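Local coordinates for cytochrome c (Pseudomonas aeruginosa, PDB 6RTE), which acts as a dihydro-heme d1 dehydrogenase in the biosynthesis of heme d1, built on an eight-bladed beta-propeller, at residues 447-459 against 490-502. Numbering follows the deposited sequence.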
ATOM      1  N   LYS A 447     -14.499   0.802 -17.829  1.00 68.79           N
ATOM      2  CA  LYS A 447     -13.373   0.188 -17.150  1.00 66.74           C
ATOM      3  C   LYS A 447     -13.159   0.838 -15.790  1.00 63.02           C
ATOM      4  O   LYS A 447     -13.578   1.970 -15.538  1.00 63.36           O
ATOM      5  CB  LYS A 447     -12.102   0.308 -17.993  1.00 66.27           C
ATOM      6  CG  LYS A 447     -12.292  -0.220 -19.397  1.00 69.77           C
ATOM      7  CD  LYS A 447     -10.976  -0.515 -20.063  1.00 71.47           C
ATOM      8  CE  LYS A 447     -11.208  -1.066 -21.448  1.00 77.06           C
ATOM      9  NZ  LYS A 447      -9.946  -1.550 -22.038  1.00 78.68           N
ATOM     10  N   VAL A 448     -12.498   0.096 -14.907  1.00 60.22           N
ATOM     11  CA  VAL A 448     -12.311   0.566 -13.543  1.00 60.21           C
ATOM     12  C   VAL A 448     -11.334   1.737 -13.563  1.00 55.52           C
ATOM     13  O   VAL A 448     -10.201   1.618 -14.041  1.00 53.71           O
ATOM     14  CB  VAL A 448     -11.831  -0.572 -12.631  1.00 62.89           C
ATOM     15  CG1 VAL A 448     -10.694  -1.320 -13.273  1.00 65.57           C
ATOM     16  CG2 VAL A 448     -11.416  -0.035 -11.264  1.00 60.05           C
ATOM     17  N   ALA A 449     -11.788   2.883 -13.067  1.00 54.91           N
ATOM     18  CA  ALA A 449     -10.969   4.079 -12.934  1.00 50.52           C
ATOM     19  C   ALA A 449     -10.765   4.363 -11.455  1.00 49.88           C
ATOM     20  O   ALA A 449     -11.716   4.322 -10.672  1.00 48.28           O
ATOM     21  CB  ALA A 449     -11.633   5.273 -13.621  1.00 51.87           C
ATOM     22  N   GLY A 450      -9.526   4.646 -11.067  1.00 49.45           N
ATOM     23  CA  GLY A 450      -9.259   4.921  -9.673  1.00 49.06           C
ATOM     24  C   GLY A 450      -7.851   5.384  -9.394  1.00 45.87           C
ATOM     25  O   GLY A 450      -6.917   5.008 -10.099  1.00 44.34           O
ATOM     26  N   HIS A 451      -7.710   6.202  -8.351  1.00 44.93           N
ATOM     27  CA  HIS A 451      -6.448   6.718  -7.835  1.00 42.85           C
ATOM     28  C   HIS A 451      -5.932   7.903  -8.640  1.00 43.63           C
ATOM     29  O   HIS A 451      -5.776   7.822  -9.865  1.00 45.38           O
ATOM     30  CB  HIS A 451      -5.352   5.658  -7.790  1.00 39.60           C
ATOM     31  CG  HIS A 451      -4.124   6.125  -7.073  1.00 37.87           C
ATOM     32  ND1 HIS A 451      -3.138   6.863  -7.690  1.00 36.98           N
ATOM     33  CD2 HIS A 451      -3.741   5.996  -5.779  1.00 36.97           C
ATOM     34  CE1 HIS A 451      -2.189   7.151  -6.812  1.00 35.64           C
ATOM     35  NE2 HIS A 451      -2.533   6.635  -5.650  1.00 35.65           N
ATOM     36  N   VAL A 452      -5.630   8.991  -7.939  1.00 42.37           N
ATOM     37  CA  VAL A 452      -5.224  10.251  -8.546  1.00 42.72           C
ATOM     38  C   VAL A 452      -3.963  10.736  -7.844  1.00 37.77           C
ATOM     39  O   VAL A 452      -3.890  10.719  -6.609  1.00 37.24           O
ATOM     40  CB  VAL A 452      -6.346  11.303  -8.448  1.00 44.04           C
ATOM     41  CG1 VAL A 452      -5.871  12.665  -8.964  1.00 48.91           C
ATOM     42  CG2 VAL A 452      -7.586  10.828  -9.207  1.00 44.34           C
ATOM     43  N   GLU A 453      -2.975  11.149  -8.629  1.00 37.49           N
ATOM     44  CA  GLU A 453      -1.785  11.829  -8.130  1.00 37.55           C
ATOM     45  C   GLU A 453      -1.534  13.049  -9.008  1.00 36.91           C
ATOM     46  O   GLU A 453      -1.841  13.033 -10.202  1.00 37.45           O
ATOM     47  CB  GLU A 453      -0.561  10.899  -8.139  1.00 36.42           C
ATOM     48  CG  GLU A 453       0.687  11.473  -7.488  1.00 36.91           C
ATOM     49  CD  GLU A 453       0.675  11.350  -5.980  1.00 37.34           C
ATOM     50  OE1 GLU A 453      -0.406  11.084  -5.418  1.00 41.15           O
ATOM     51  OE2 GLU A 453       1.741  11.506  -5.359  1.00 38.30           O
ATOM     52  N   PHE A 454      -0.986  14.107  -8.407  1.00 36.34           N
ATOM     53  CA  PHE A 454      -0.705  15.353  -9.107  1.00 37.02           C
ATOM     54  C   PHE A 454       0.791  15.530  -9.353  1.00 36.20           C
ATOM     55  O   PHE A 454       1.630  14.928  -8.679  1.00 34.90           O
ATOM     56  CB  PHE A 454      -1.215  16.564  -8.307  1.00 38.70           C
ATOM     57  CG  PHE A 454      -2.698  16.561  -8.067  1.00 40.90           C
ATOM     58  CD1 PHE A 454      -3.226  15.934  -6.951  1.00 40.33           C
ATOM     59  CD2 PHE A 454      -3.554  17.197  -8.946  1.00 44.97           C
ATOM     60  CE1 PHE A 454      -4.587  15.925  -6.720  1.00 43.23           C
ATOM     61  CE2 PHE A 454      -4.928  17.198  -8.724  1.00 48.51           C
ATOM     62  CZ  PHE A 454      -5.443  16.560  -7.608  1.00 47.63           C
ATOM     63  N   THR A 455       1.110  16.377 -10.332  1.00 37.81           N
ATOM     64  CA  THR A 455       2.454  16.930 -10.449  1.00 39.15           C
ATOM     65  C   THR A 455       2.769  17.767  -9.214  1.00 40.26           C
ATOM     66  O   THR A 455       1.878  18.167  -8.458  1.00 42.32           O
ATOM     67  CB  THR A 455       2.588  17.804 -11.694  1.00 39.72           C
ATOM     68  OG1 THR A 455       1.517  18.762 -11.723  1.00 41.32           O
ATOM     69  CG2 THR A 455       2.557  16.967 -12.967  1.00 39.75           C
ATOM     70  N   ARG A 456       4.060  18.057  -9.024  1.00 39.42           N
ATOM     71  CA  ARG A 456       4.471  18.738  -7.797  1.00 40.06           C
ATOM     72  C   ARG A 456       3.787  20.095  -7.658  1.00 39.53           C
ATOM     73  O   ARG A 456       3.456  20.503  -6.541  1.00 39.47           O
ATOM     74  CB  ARG A 456       5.996  18.884  -7.749  1.00 41.89           C
ATOM     75  CG  ARG A 456       6.606  19.714  -8.872  1.00 46.31           C
ATOM     76  CD  ARG A 456       8.131  19.765  -8.769  1.00 50.39           C
ATOM     77  NE  ARG A 456       8.586  20.345  -7.502  1.00 53.43           N
ATOM     78  CZ  ARG A 456       9.727  21.015  -7.346  1.00 54.75           C
ATOM     79  NH1 ARG A 456      10.542  21.206  -8.375  1.00 54.10           N
ATOM     80  NH2 ARG A 456      10.051  21.505  -6.157  1.00 56.02           N
ATOM     81  N   ASP A 457       3.541  20.787  -8.770  1.00 39.68           N
ATOM     82  CA  ASP A 457       2.873  22.086  -8.746  1.00 41.32           C
ATOM     83  C   ASP A 457       1.360  21.988  -8.922  1.00 44.10           C
ATOM     84  O   ASP A 457       0.688  23.025  -8.975  1.00 45.02           O
ATOM     85  CB  ASP A 457       3.457  22.999  -9.833  1.00 43.15           C
ATOM     86  CG  ASP A 457       3.153  22.507 -11.241  1.00 48.06           C
ATOM     87  OD1 ASP A 457       2.574  21.405 -11.377  1.00 49.91           O
ATOM     88  OD2 ASP A 457       3.488  23.219 -12.213  1.00 50.76           O
ATOM     89  N   GLY A 458       0.807  20.779  -9.016  1.00 44.20           N
ATOM     90  CA  GLY A 458      -0.632  20.608  -9.099  1.00 45.70           C
ATOM     91  C   GLY A 458      -1.257  20.937 -10.433  1.00 45.42           C
ATOM     92  O   GLY A 458      -2.490  20.910 -10.542  1.00 48.56           O
ATOM     93  N   ARG A 459      -0.456  21.246 -11.457  1.00 43.67           N
ATOM     94  CA  ARG A 459      -1.012  21.621 -12.753  1.00 46.93           C
ATOM     95  C   ARG A 459      -1.646  20.446 -13.490  1.00 46.39           C
ATOM     96  O   ARG A 459      -2.524  20.665 -14.335  1.00 45.54           O
ATOM     97  CB  ARG A 459       0.069  22.241 -13.641  1.00 51.10           C
ATOM     98  CG  ARG A 459       0.340  23.715 -13.371  1.00 58.19           C
ATOM     99  CD  ARG A 459       1.300  24.280 -14.417  1.00 64.25           C
ATOM    100  NE  ARG A 459       2.562  23.537 -14.447  1.00 65.50           N
ATOM    101  CZ  ARG A 459       3.313  23.358 -15.533  1.00 65.96           C
ATOM    102  NH1 ARG A 459       4.439  22.659 -15.443  1.00 65.10           N
ATOM    103  NH2 ARG A 459       2.939  23.861 -16.707  1.00 66.48           N
ATOM    104  N   LYS A 490      -2.791  -2.709 -16.264  1.00 51.23           N
ATOM    105  CA  LYS A 490      -3.284  -2.596 -14.897  1.00 52.45           C
ATOM    106  C   LYS A 490      -2.392  -1.700 -14.048  1.00 48.43           C
ATOM    107  O   LYS A 490      -1.887  -2.131 -13.002  1.00 47.96           O
ATOM    108  CB  LYS A 490      -3.383  -3.984 -14.259  1.00 55.92           C
ATOM    109  CG  LYS A 490      -4.228  -4.939 -15.054  1.00 63.38           C
ATOM    110  CD  LYS A 490      -5.536  -5.216 -14.348  1.00 69.25           C
ATOM    111  CE  LYS A 490      -5.343  -6.237 -13.254  1.00 72.04           C
ATOM    112  NZ  LYS A 490      -6.402  -6.133 -12.217  1.00 74.07           N
ATOM    113  N   PRO A 491      -2.183  -0.453 -14.450  1.00 46.10           N
ATOM    114  CA  PRO A 491      -1.508   0.494 -13.556  1.00 42.39           C
ATOM    115  C   PRO A 491      -2.345   0.700 -12.304  1.00 42.83           C
ATOM    116  O   PRO A 491      -3.573   0.750 -12.360  1.00 41.48           O
ATOM    117  CB  PRO A 491      -1.414   1.774 -14.393  1.00 41.07           C
ATOM    118  CG  PRO A 491      -2.613   1.687 -15.309  1.00 42.03           C
ATOM    119  CD  PRO A 491      -2.776   0.212 -15.628  1.00 44.12           C
ATOM    120  N   SER A 492      -1.673   0.799 -11.156  1.00 41.23           N
ATOM    121  CA  SER A 492      -2.375   0.994  -9.899  1.00 41.70           C
ATOM    122  C   SER A 492      -2.007   2.384  -9.383  1.00 39.91           C
ATOM    123  O   SER A 492      -2.512   3.387  -9.916  1.00 41.75           O
ATOM    124  CB  SER A 492      -2.063  -0.150  -8.926  1.00 42.16           C
ATOM    125  OG  SER A 492      -0.670  -0.394  -8.864  1.00 42.40           O
ATOM    126  N   GLY A 493      -1.157   2.501  -8.382  1.00 36.69           N
ATOM    127  CA  GLY A 493      -0.788   3.809  -7.869  1.00 36.29           C
ATOM    128  C   GLY A 493       0.348   4.437  -8.655  1.00 36.26           C
ATOM    129  O   GLY A 493       1.160   3.744  -9.272  1.00 36.33           O
ATOM    130  N   LYS A 494       0.368   5.776  -8.660  1.00 35.90           N
ATOM    131  CA  LYS A 494       1.527   6.545  -9.086  1.00 36.34           C
ATOM    132  C   LYS A 494       1.797   7.598  -8.019  1.00 35.66           C
ATOM    133  O   LYS A 494       0.876   8.095  -7.361  1.00 37.03           O
ATOM    134  CB  LYS A 494       1.347   7.195 -10.474  1.00 38.68           C
ATOM    135  CG  LYS A 494       0.500   8.467 -10.538  1.00 41.90           C
ATOM    136  CD  LYS A 494      -0.968   8.236 -10.172  1.00 42.67           C
ATOM    137  CE  LYS A 494      -1.609   7.139 -10.989  1.00 40.30           C
ATOM    138  NZ  LYS A 494      -3.076   7.124 -10.768  1.00 39.09           N
ATOM    139  N   TYR A 495       3.075   7.914  -7.833  1.00 33.98           N
ATOM    140  CA  TYR A 495       3.527   8.625  -6.645  1.00 32.51           C
ATOM    141  C   TYR A 495       4.535   9.675  -7.059  1.00 33.15           C
ATOM    142  O   TYR A 495       5.606   9.346  -7.575  1.00 34.28           O
ATOM    143  CB  TYR A 495       4.116   7.634  -5.636  1.00 30.98           C
ATOM    144  CG  TYR A 495       3.126   6.534  -5.316  1.00 31.47           C
ATOM    145  CD1 TYR A 495       3.005   5.421  -6.139  1.00 31.90           C
ATOM    146  CD2 TYR A 495       2.278   6.632  -4.224  1.00 32.27           C
ATOM    147  CE1 TYR A 495       2.087   4.432  -5.878  1.00 33.63           C
ATOM    148  CE2 TYR A 495       1.351   5.640  -3.951  1.00 34.81           C
ATOM    149  CZ  TYR A 495       1.260   4.541  -4.781  1.00 35.44           C
ATOM    150  OH  TYR A 495       0.344   3.539  -4.519  1.00 40.13           O
ATOM    151  N   ASN A 496       4.166  10.941  -6.850  1.00 33.22           N
ATOM    152  CA  ASN A 496       4.984  12.085  -7.238  1.00 32.35           C
ATOM    153  C   ASN A 496       5.959  12.392  -6.113  1.00 32.21           C
ATOM    154  O   ASN A 496       5.540  12.676  -4.987  1.00 31.26           O
ATOM    155  CB  ASN A 496       4.090  13.289  -7.537  1.00 32.98           C
ATOM    156  CG  ASN A 496       4.879  14.495  -8.027  1.00 33.78           C
ATOM    157  OD1 ASN A 496       5.258  15.371  -7.239  1.00 34.20           O
ATOM    158  ND2 ASN A 496       5.134  14.544  -9.331  1.00 34.04           N
ATOM    159  N   VAL A 497       7.262  12.330  -6.417  1.00 31.32           N
ATOM    160  CA  VAL A 497       8.296  12.596  -5.416  1.00 30.98           C
ATOM    161  C   VAL A 497       7.986  13.881  -4.654  1.00 32.40           C
ATOM    162  O   VAL A 497       7.923  13.898  -3.417  1.00 32.74           O
ATOM    163  CB  VAL A 497       9.684  12.681  -6.080  1.00 31.02           C
ATOM    164  CG1 VAL A 497      10.724  13.184  -5.081  1.00 31.81           C
ATOM    165  CG2 VAL A 497      10.096  11.342  -6.656  1.00 29.83           C
ATOM    166  N   GLY A 498       7.816  14.981  -5.389  1.00 32.69           N
ATOM    167  CA  GLY A 498       7.641  16.277  -4.752  1.00 33.03           C
ATOM    168  C   GLY A 498       6.486  16.299  -3.772  1.00 34.17           C
ATOM    169  O   GLY A 498       6.608  16.809  -2.661  1.00 35.24           O
ATOM    170  N   ASN A 499       5.342  15.737  -4.172  1.00 34.78           N
ATOM    171  CA  ASN A 499       4.187  15.757  -3.283  1.00 37.68           C
ATOM    172  C   ASN A 499       4.343  14.787  -2.121  1.00 39.37           C
ATOM    173  O   ASN A 499       3.846  15.059  -1.024  1.00 43.04           O
ATOM    174  CB  ASN A 499       2.919  15.455  -4.079  1.00 37.70           C
ATOM    175  CG  ASN A 499       2.526  16.598  -4.982  1.00 38.89           C
ATOM    176  OD1 ASN A 499       2.781  17.756  -4.668  1.00 40.42           O
ATOM    177  ND2 ASN A 499       1.916  16.283  -6.113  1.00 39.27           N
ATOM    178  N   LYS A 500       5.047  13.670  -2.320  1.00 37.44           N
ATOM    179  CA  LYS A 500       5.178  12.691  -1.246  1.00 37.85           C
ATOM    180  C   LYS A 500       6.128  13.157  -0.152  1.00 36.67           C
ATOM    181  O   LYS A 500       5.939  12.804   1.016  1.00 37.11           O
ATOM    182  CB  LYS A 500       5.659  11.343  -1.790  1.00 41.76           C
ATOM    183  CG  LYS A 500       4.769  10.714  -2.846  1.00 48.42           C
ATOM    184  CD  LYS A 500       3.318  10.642  -2.430  1.00 55.83           C
ATOM    185  CE  LYS A 500       3.154   9.838  -1.167  1.00 61.54           C
ATOM    186  NZ  LYS A 500       1.743   9.396  -1.014  1.00 66.27           N
ATOM    187  N   ILE A 501       7.165  13.925  -0.501  1.00 36.62           N
ATOM    188  CA  ILE A 501       8.133  14.392   0.490  1.00 37.88           C
ATOM    189  C   ILE A 501       7.832  15.806   0.988  1.00 42.46           C
ATOM    190  O   ILE A 501       8.512  16.279   1.916  1.00 43.82           O
ATOM    191  CB  ILE A 501       9.573  14.332  -0.067  1.00 36.34           C
ATOM    192  CG1 ILE A 501       9.824  15.445  -1.087  1.00 37.78           C
ATOM    193  CG2 ILE A 501       9.839  12.969  -0.700  1.00 35.03           C
ATOM    194  CD1 ILE A 501      11.255  15.488  -1.611  1.00 39.31           C
ATOM    195  N   GLY A 502       6.852  16.491   0.408  1.00 44.97           N
ATOM    196  CA  GLY A 502       6.532  17.854   0.790  1.00 49.98           C
ATOM    197  C   GLY A 502       5.576  17.940   1.964  1.00 54.24           C
ATOM    198  O   GLY A 502       4.980  16.936   2.373  1.00 56.15           O
TER
HETATM  199  O   HOH W   1      -0.171  14.344  -5.796  1.00 61.78           O
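With CG anti to the backbone N (chi1 -171°), His451 lays its ring against Gly493 and Lys494, while a bend at chi2 (81°) in Glu453 carries its carboxylate to the backbone of Asn496. Gly493 CA sits over one face of the imidazole, 3.8 Å from its centroid, a CH-pi contact. Lys494 runs past His451 in the opposite sense and delivers NZ to ND1 at 3.1 Å, almost in the ring plane; Ser464 and Leu462 O also bond this ammonium. Beyond it, Glu453 OE2 takes the Asn496 N-H at 2.9 Å along a nearly straight line on its anti side, as OE1 pairs with Arg406. Lys494 O, packed 3.2 Å from Glu453 CB, is buried without a polar partner.

These are the inner strands of adjacent propeller blades, 17° from parallel. Strand 491-496, from the C-terminal end, completes a blade begun by strands 150-154, 159-164 and 169-175, the Velcro closure of the ring. At its last residue, Asn496, OD1 caps helix 497-501 by accepting from Asn499 N at 3.1 Å, and ND2 bonds to Asn148 OD1. Asn499 ND2 reaches Thr455 O at 3.0 Å from above the carbonyl plane, opposite the turn bond from Gly458 N.

The blades are thus joined by side chains gripping backbone and ring atoms, and the several partners of the Lys494 ammonium and the Glu453 carboxylate hold each group in position between the two strands.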